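Alkaline serine protease AL20 (Nesterenkonia abyssinica, PDB 3CP7) probably hydrolyses peptide bonds as a secreted, thermostable alkaline serine protease of the trypsin-like (chymotrypsin-fold) kind. Local coordinates at residues A4-I9 and Q139-C144; D20-A25 and Y130-P135. One frame throughout, in Å; residues are numbered along the deposited sequence.

Interaction 1: A4-I9 and Q139-C144; sequences ADSPHI and QELHSC
Leu141 meets Ser6 and Ile9 without any flat group between them; the rings of these segments stand to the side. The His8 imidazole has the carbonyl carbon of its near neighbour on one face, Ser6 C lying 4.0 Å above the ring plane and displaced toward the rim, while its ND1 at the edge is hydrogen-bonded to Asn26 OD1. The His142 ring packs edge-to-face with Phe136. Across the contact itself only one branched side chain comes from 139-144. With CG anti to the backbone N (chi1 -179°), Leu141 reaches across with its two methyls, one to each partner. CD1 touches Ile9 CG2 at 3.8 Å, methyl against methyl, and the two side chains cross at about a right angle. CD2 goes the other way along the segment and lies 3.5 Å from Ser6 OG, a polar atom set beside a methyl. On Ile9 the touching branch is CG2, anti to the backbone N; its longer branch, CG1, lies beside the backbone N. The type I turn from Ser6 to Ile9, closed by the bond from Ile9 N to Ser6 O (3.0 Å), brings the two contact residues of 4-9 to the same side, both CB atoms pointing toward the 139-144 side. The interface is small, 103 Å² over both sides, and over half of that area belongs to Leu141. Tyr128 of strand 124-129 touches both Ile9 and Leu141, and Pro172 and Phe174 of strand 172-175 also pack on Ile9. The contact thus lies where the two beta domains of the trypsin-like (chymotrypsin-type) fold meet, joining the lead-in to strand 9-16, the first of the closed barrel, to the loop entering strand 142-150 of the second sheet.

Interaction 2: D20-A25 and Y130-P135; sequences DFVCSA and YPAAAP
Ser24 and Tyr130 meet through one hydrogen bond: the Tyr130 backbone N-H points at Ser24 OG, 2.8 Å from N and bent only modestly, at 158°. The serine hydroxyl gets there by turning OG anti to its carbonyl carbon, beside the backbone N (chi1 -59°), while its CB is directed at the loop. Ser24 OG lies at the edge of the Tyr130 ring, in its plane, 3.9 Å from Tyr130 CD1. The far end of that ring is fixed by a hydrogen bond from the phenol OH to Tyr61 O. Two residues before Ser24 on strand 19-27, Val22 places CG1 between its backbone N and carbonyl carbon (chi1 63°), aimed at Ala132, whose CB it meets at 3.7 Å. Ser24 OG is also hydrogen-bonded to Gly167 O, so this buried hydroxyl can accept from Tyr130 and give its proton to that carbonyl. Replacing Ser24 by an alanine removes the hydroxyl and would probably leave the Tyr130 N-H and the Gly167 carbonyl without the partner they share. Chemically, a single hydroxyl bridges strand 19-27, the loop at 130-135 and the loop carrying Ser169. Ser24 is also joined by a backbone hydrogen bond to Ser169, probably the nucleophile of a Ser-His-Asp triad, consistent with a second-shell place beside the active site.

How the interactions relate
From the N terminus the chain passes 4-9, enters strand 9-16 and returns along strand 19-27, where 20-25 opens interaction 2. The rest of the barrel and strand 124-129 follow before 130-135 closes that loop; a few residues later 139-144 closes the longer one begun at 4-9, so interaction 2 lies wholly within interaction 1. Their centres are about 13 Å apart, and they touch: Glu140 O sits 3.3 Å from Tyr130 CD2, and Ile9 CG2 is 3.7 Å from Ala25 O. Together they pin the first two barrel strands to the hairpin-like connection between strands 124-129 and 142-150 of the second sheet.

Interaction 1: A4-I9 and Q139-C144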
ATOM      1  N   ALA A   4      24.548  20.363  -0.412  1.00 16.15           N
ATOM      2  CA  ALA A   4      24.254  21.151   0.792  1.00 14.90           C
ATOM      3  C   ALA A   4      23.155  22.163   0.550  1.00 14.48           C
ATOM      4  O   ALA A   4      22.429  22.509   1.477  1.00 14.15           O
ATOM      5  CB  ALA A   4      25.494  21.836   1.345  1.00 15.42           C
ATOM      6  N   ASP A   5      23.007  22.610  -0.691  1.00 13.78           N
ATOM      7  CA  ASP A   5      21.980  23.599  -1.005  1.00 13.85           C
ATOM      8  C   ASP A   5      20.570  23.037  -1.168  1.00 13.48           C
ATOM      9  O   ASP A   5      19.615  23.792  -1.246  1.00 13.72           O
ATOM     10  CB  ASP A   5      22.388  24.420  -2.223  1.00 14.47           C
ATOM     11  CG  ASP A   5      23.463  25.438  -1.896  1.00 16.46           C
ATOM     12  OD1 ASP A   5      23.406  26.036  -0.792  1.00 18.27           O
ATOM     13  OD2 ASP A   5      24.363  25.626  -2.738  1.00 19.36           O
ATOM     14  N   SER A   6      20.439  21.717  -1.228  1.00 12.39           N
ATOM     15  CA  SER A   6      19.123  21.092  -1.399  1.00 11.83           C
ATOM     16  C   SER A   6      19.023  19.846  -0.525  1.00 11.49           C
ATOM     17  O   SER A   6      18.930  18.731  -1.049  1.00 11.38           O
ATOM     18  CB  SER A   6      18.881  20.746  -2.876  1.00 12.01           C
ATOM     19  OG  SER A   6      19.892  19.884  -3.370  1.00 12.76           O
ATOM     20  N   PRO A   7      19.069  20.013   0.809  1.00 10.37           N
ATOM     21  CA  PRO A   7      19.182  18.878   1.724  1.00 10.59           C
ATOM     22  C   PRO A   7      17.946  17.988   1.818  1.00  9.96           C
ATOM     23  O   PRO A   7      18.025  16.915   2.407  1.00 10.78           O
ATOM     24  CB  PRO A   7      19.460  19.542   3.079  1.00 11.07           C
ATOM     25  CG  PRO A   7      18.842  20.889   2.952  1.00 10.86           C
ATOM     26  CD  PRO A   7      19.078  21.302   1.537  1.00 10.69           C
ATOM     27  N   HIS A   8      16.829  18.430   1.245  1.00  9.51           N
ATOM     28  CA  HIS A   8      15.668  17.561   1.118  1.00  9.27           C
ATOM     29  C   HIS A   8      15.936  16.403   0.157  1.00  9.26           C
ATOM     30  O   HIS A   8      15.310  15.359   0.284  1.00  9.20           O
ATOM     31  CB  HIS A   8      14.428  18.352   0.692  1.00  9.20           C
ATOM     32  CG  HIS A   8      14.660  19.303  -0.444  1.00  9.28           C
ATOM     33  ND1 HIS A   8      14.430  18.961  -1.760  1.00  8.67           N
ATOM     34  CD2 HIS A   8      15.085  20.590  -0.464  1.00  9.95           C
ATOM     35  CE1 HIS A   8      14.699  19.997  -2.539  1.00 10.01           C
ATOM     36  NE2 HIS A   8      15.092  21.002  -1.774  1.00 11.15           N
ATOM     37  N   ILE A   9      16.865  16.588  -0.784  1.00  9.24           N
ATOM     38  CA  ILE A   9      17.245  15.501  -1.703  1.00  8.94           C
ATOM     39  C   ILE A   9      18.320  14.651  -1.021  1.00  9.33           C
ATOM     40  O   ILE A   9      19.224  15.195  -0.380  1.00  9.07           O
ATOM     41  CB  ILE A   9      17.796  16.029  -3.049  1.00  8.95           C
ATOM     42  CG1 ILE A   9      16.922  17.158  -3.604  1.00  9.59           C
ATOM     43  CG2 ILE A   9      17.883  14.873  -4.047  1.00  9.45           C
ATOM     44  CD1 ILE A   9      17.458  17.792  -4.882  1.00  8.82           C
ATOM     45  N   GLN A 139      28.526   9.318  -5.258  1.00 11.87           N
ATOM     46  CA  GLN A 139      28.853  10.199  -4.139  1.00 12.35           C
ATOM     47  C   GLN A 139      28.321  11.613  -4.293  1.00 12.38           C
ATOM     48  O   GLN A 139      28.360  12.395  -3.335  1.00 12.41           O
ATOM     49  CB  GLN A 139      30.375  10.243  -3.951  1.00 12.51           C
ATOM     50  CG  GLN A 139      31.003   8.879  -3.735  1.00 14.26           C
ATOM     51  CD  GLN A 139      30.275   8.061  -2.684  1.00 15.23           C
ATOM     52  OE1 GLN A 139      30.193   8.456  -1.522  1.00 15.93           O
ATOM     53  NE2 GLN A 139      29.727   6.920  -3.094  1.00 16.72           N
ATOM     54  N   GLU A 140      27.835  11.931  -5.489  1.00 12.33           N
ATOM     55  CA  GLU A 140      27.528  13.295  -5.900  1.00 13.38           C
ATOM     56  C   GLU A 140      26.077  13.451  -6.310  1.00 12.77           C
ATOM     57  O   GLU A 140      25.470  12.533  -6.869  1.00 12.38           O
ATOM     58  CB  GLU A 140      28.412  13.704  -7.079  1.00 13.42           C
ATOM     59  CG  GLU A 140      29.907  13.668  -6.783  1.00 14.99           C
ATOM     60  CD  GLU A 140      30.754  14.195  -7.924  1.00 15.53           C
ATOM     61  OE1 GLU A 140      30.202  14.732  -8.908  1.00 18.53           O
ATOM     62  OE2 GLU A 140      31.991  14.090  -7.828  1.00 16.45           O
ATOM     63  N   LEU A 141      25.530  14.629  -6.047  1.00 12.34           N
ATOM     64  CA  LEU A 141      24.221  14.994  -6.561  1.00 12.26           C
ATOM     65  C   LEU A 141      24.382  15.488  -7.993  1.00 12.39           C
ATOM     66  O   LEU A 141      25.143  16.426  -8.257  1.00 12.94           O
ATOM     67  CB  LEU A 141      23.603  16.077  -5.686  1.00 12.11           C
ATOM     68  CG  LEU A 141      22.211  16.556  -6.093  1.00 11.97           C
ATOM     69  CD1 LEU A 141      21.165  15.463  -5.857  1.00 12.33           C
ATOM     70  CD2 LEU A 141      21.868  17.819  -5.310  1.00 12.92           C
ATOM     71  N   HIS A 142      23.687  14.834  -8.916  1.00 11.84           N
ATOM     72  CA  HIS A 142      23.671  15.252 -10.305  1.00 11.87           C
ATOM     73  C   HIS A 142      22.273  15.642 -10.752  1.00 11.71           C
ATOM     74  O   HIS A 142      21.281  15.337 -10.076  1.00 10.10           O
ATOM     75  CB  HIS A 142      24.261  14.158 -11.199  1.00 12.02           C
ATOM     76  CG  HIS A 142      25.741  14.026 -11.056  1.00 14.41           C
ATOM     77  ND1 HIS A 142      26.625  14.763 -11.814  1.00 16.54           N
ATOM     78  CD2 HIS A 142      26.493  13.290 -10.206  1.00 15.85           C
ATOM     79  CE1 HIS A 142      27.860  14.465 -11.453  1.00 17.92           C
ATOM     80  NE2 HIS A 142      27.809  13.577 -10.479  1.00 17.10           N
ATOM     81  N   SER A 143      22.192  16.321 -11.887  1.00 11.67           N
ATOM     82  CA  SER A 143      20.919  16.816 -12.393  1.00 12.18           C
ATOM     83  C   SER A 143      20.776  16.645 -13.894  1.00 12.45           C
ATOM     84  O   SER A 143      21.780  16.527 -14.620  1.00 12.46           O
ATOM     85  CB  SER A 143      20.735  18.290 -12.029  1.00 13.12           C
ATOM     86  OG  SER A 143      21.638  19.102 -12.764  1.00 14.01           O
ATOM     87  N   CYS A 144      19.524  16.671 -14.335  1.00 11.95           N
ATOM     88  CA  CYS A 144      19.153  16.693 -15.749  1.00 12.65           C
ATOM     89  C   CYS A 144      18.039  17.708 -15.879  1.00 12.33           C
ATOM     90  O   CYS A 144      17.303  17.949 -14.922  1.00 12.02           O
ATOM     91  CB  CYS A 144      18.650  15.325 -16.206  1.00 13.34           C
ATOM     92  SG  CYS A 144      19.869  14.023 -16.082  1.00 14.47           S
TER

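Interaction 2: D20-A25 and Y130-P135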
ATOM      1  N   ASP A  20      23.228  -5.630  -1.989  1.00 16.39           N
ATOM      2  CA  ASP A  20      23.085  -4.232  -1.572  1.00 15.89           C
ATOM      3  C   ASP A  20      22.945  -3.310  -2.771  1.00 15.54           C
ATOM      4  O   ASP A  20      23.671  -3.445  -3.764  1.00 15.76           O
ATOM      5  CB  ASP A  20      24.284  -3.801  -0.731  1.00 16.32           C
ATOM      6  CG  ASP A  20      24.474  -4.665   0.494  1.00 17.79           C
ATOM      7  OD1 ASP A  20      23.478  -5.245   0.983  1.00 18.89           O
ATOM      8  OD2 ASP A  20      25.629  -4.771   0.968  1.00 21.17           O
ATOM      9  N   PHE A  21      22.009  -2.368  -2.661  1.00 14.07           N
ATOM     10  CA  PHE A  21      21.680  -1.463  -3.755  1.00 13.24           C
ATOM     11  C   PHE A  21      21.590  -0.023  -3.273  1.00 12.18           C
ATOM     12  O   PHE A  21      21.558   0.241  -2.076  1.00 11.25           O
ATOM     13  CB  PHE A  21      20.370  -1.897  -4.420  1.00 14.14           C
ATOM     14  CG  PHE A  21      20.444  -3.256  -5.049  1.00 15.40           C
ATOM     15  CD1 PHE A  21      20.134  -4.398  -4.305  1.00 15.96           C
ATOM     16  CD2 PHE A  21      20.847  -3.396  -6.373  1.00 16.82           C
ATOM     17  CE1 PHE A  21      20.233  -5.669  -4.883  1.00 18.03           C
ATOM     18  CE2 PHE A  21      20.939  -4.658  -6.965  1.00 17.63           C
ATOM     19  CZ  PHE A  21      20.634  -5.795  -6.216  1.00 17.87           C
ATOM     20  N   VAL A  22      21.556   0.897  -4.230  1.00 11.75           N
ATOM     21  CA  VAL A  22      21.448   2.318  -3.941  1.00 12.01           C
ATOM     22  C   VAL A  22      20.387   2.974  -4.837  1.00 11.22           C
ATOM     23  O   VAL A  22      20.104   2.514  -5.942  1.00 11.92           O
ATOM     24  CB  VAL A  22      22.835   3.017  -4.047  1.00 12.17           C
ATOM     25  CG1 VAL A  22      23.401   2.931  -5.460  1.00 12.56           C
ATOM     26  CG2 VAL A  22      22.775   4.421  -3.560  1.00 17.07           C
ATOM     27  N   CYS A  23      19.780   4.035  -4.321  1.00 10.08           N
ATOM     28  CA  CYS A  23      18.739   4.781  -5.034  1.00  9.31           C
ATOM     29  C   CYS A  23      18.836   6.240  -4.579  1.00  8.77           C
ATOM     30  O   CYS A  23      19.841   6.647  -3.967  1.00  8.11           O
ATOM     31  CB  CYS A  23      17.344   4.189  -4.749  1.00  9.45           C
ATOM     32  SG  CYS A  23      16.713   3.012  -5.991  1.00 10.98           S
ATOM     33  N   SER A  24      17.800   7.021  -4.872  1.00  7.78           N
ATOM     34  CA  SER A  24      17.719   8.409  -4.434  1.00  7.87           C
ATOM     35  C   SER A  24      16.296   8.642  -3.936  1.00  7.47           C
ATOM     36  O   SER A  24      15.399   7.835  -4.189  1.00  7.69           O
ATOM     37  CB  SER A  24      18.045   9.334  -5.606  1.00  8.15           C
ATOM     38  OG  SER A  24      19.345   9.076  -6.134  1.00  8.53           O
ATOM     39  N   ALA A  25      16.088   9.748  -3.226  1.00  7.45           N
ATOM     40  CA  ALA A  25      14.759  10.104  -2.739  1.00  7.85           C
ATOM     41  C   ALA A  25      14.724  11.573  -2.359  1.00  8.03           C
ATOM     42  O   ALA A  25      15.739  12.269  -2.427  1.00  8.01           O
ATOM     43  CB  ALA A  25      14.372   9.237  -1.545  1.00  7.99           C
ATOM     44  N   TYR A 130      21.483  10.552  -7.297  1.00  9.50           N
ATOM     45  CA  TYR A 130      22.822  10.097  -6.963  1.00 10.01           C
ATOM     46  C   TYR A 130      23.224   8.917  -7.854  1.00  9.91           C
ATOM     47  O   TYR A 130      23.300   7.777  -7.385  1.00  9.49           O
ATOM     48  CB  TYR A 130      22.893   9.712  -5.489  1.00  9.96           C
ATOM     49  CG  TYR A 130      22.885  10.910  -4.570  1.00  9.75           C
ATOM     50  CD1 TYR A 130      21.683  11.514  -4.178  1.00  9.62           C
ATOM     51  CD2 TYR A 130      24.080  11.458  -4.115  1.00 10.02           C
ATOM     52  CE1 TYR A 130      21.671  12.618  -3.345  1.00 11.12           C
ATOM     53  CE2 TYR A 130      24.082  12.572  -3.279  1.00 10.80           C
ATOM     54  CZ  TYR A 130      22.873  13.141  -2.891  1.00 10.79           C
ATOM     55  OH  TYR A 130      22.859  14.235  -2.058  1.00 11.92           O
ATOM     56  N   PRO A 131      23.515   9.197  -9.134  1.00 10.39           N
ATOM     57  CA  PRO A 131      23.891   8.096 -10.027  1.00 10.66           C
ATOM     58  C   PRO A 131      25.181   7.440  -9.532  1.00 11.48           C
ATOM     59  O   PRO A 131      26.090   8.133  -9.056  1.00 11.41           O
ATOM     60  CB  PRO A 131      24.107   8.789 -11.377  1.00 10.65           C
ATOM     61  CG  PRO A 131      24.405  10.216 -11.028  1.00 10.97           C
ATOM     62  CD  PRO A 131      23.560  10.504  -9.816  1.00 10.87           C
ATOM     63  N   ALA A 132      25.250   6.115  -9.638  1.00 11.99           N
ATOM     64  CA  ALA A 132      26.333   5.355  -9.027  1.00 13.29           C
ATOM     65  C   ALA A 132      27.139   4.510 -10.010  1.00 14.36           C
ATOM     66  O   ALA A 132      28.181   3.972  -9.643  1.00 15.38           O
ATOM     67  CB  ALA A 132      25.798   4.494  -7.877  1.00 13.68           C
ATOM     68  N   ALA A 133      26.665   4.391 -11.242  1.00 14.98           N
ATOM     69  CA  ALA A 133      27.417   3.661 -12.267  1.00 16.18           C
ATOM     70  C   ALA A 133      28.211   4.627 -13.137  1.00 16.64           C
ATOM     71  O   ALA A 133      27.796   5.766 -13.349  1.00 16.57           O
ATOM     72  CB  ALA A 133      26.475   2.823 -13.114  1.00 15.99           C
ATOM     73  N   ALA A 134      29.357   4.162 -13.640  1.00 18.00           N
ATOM     74  CA  ALA A 134      30.232   4.968 -14.501  1.00 18.72           C
ATOM     75  C   ALA A 134      29.459   5.762 -15.566  1.00 19.20           C
ATOM     76  O   ALA A 134      28.558   5.213 -16.209  1.00 19.14           O
ATOM     77  CB  ALA A 134      31.283   4.069 -15.171  1.00 19.05           C
ATOM     78  N   PRO A 135      29.820   7.043 -15.783  1.00 19.55           N
ATOM     79  CA  PRO A 135      30.940   7.827 -15.250  1.00 19.76           C
ATOM     80  C   PRO A 135      30.603   8.565 -13.950  1.00 19.68           C
ATOM     81  O   PRO A 135      31.127   9.667 -13.698  1.00 20.92           O
ATOM     82  CB  PRO A 135      31.175   8.843 -16.360  1.00 20.16           C
ATOM     83  CG  PRO A 135      29.789   9.136 -16.861  1.00 20.02           C
ATOM     84  CD  PRO A 135      29.002   7.854 -16.709  1.00 19.43           C
TER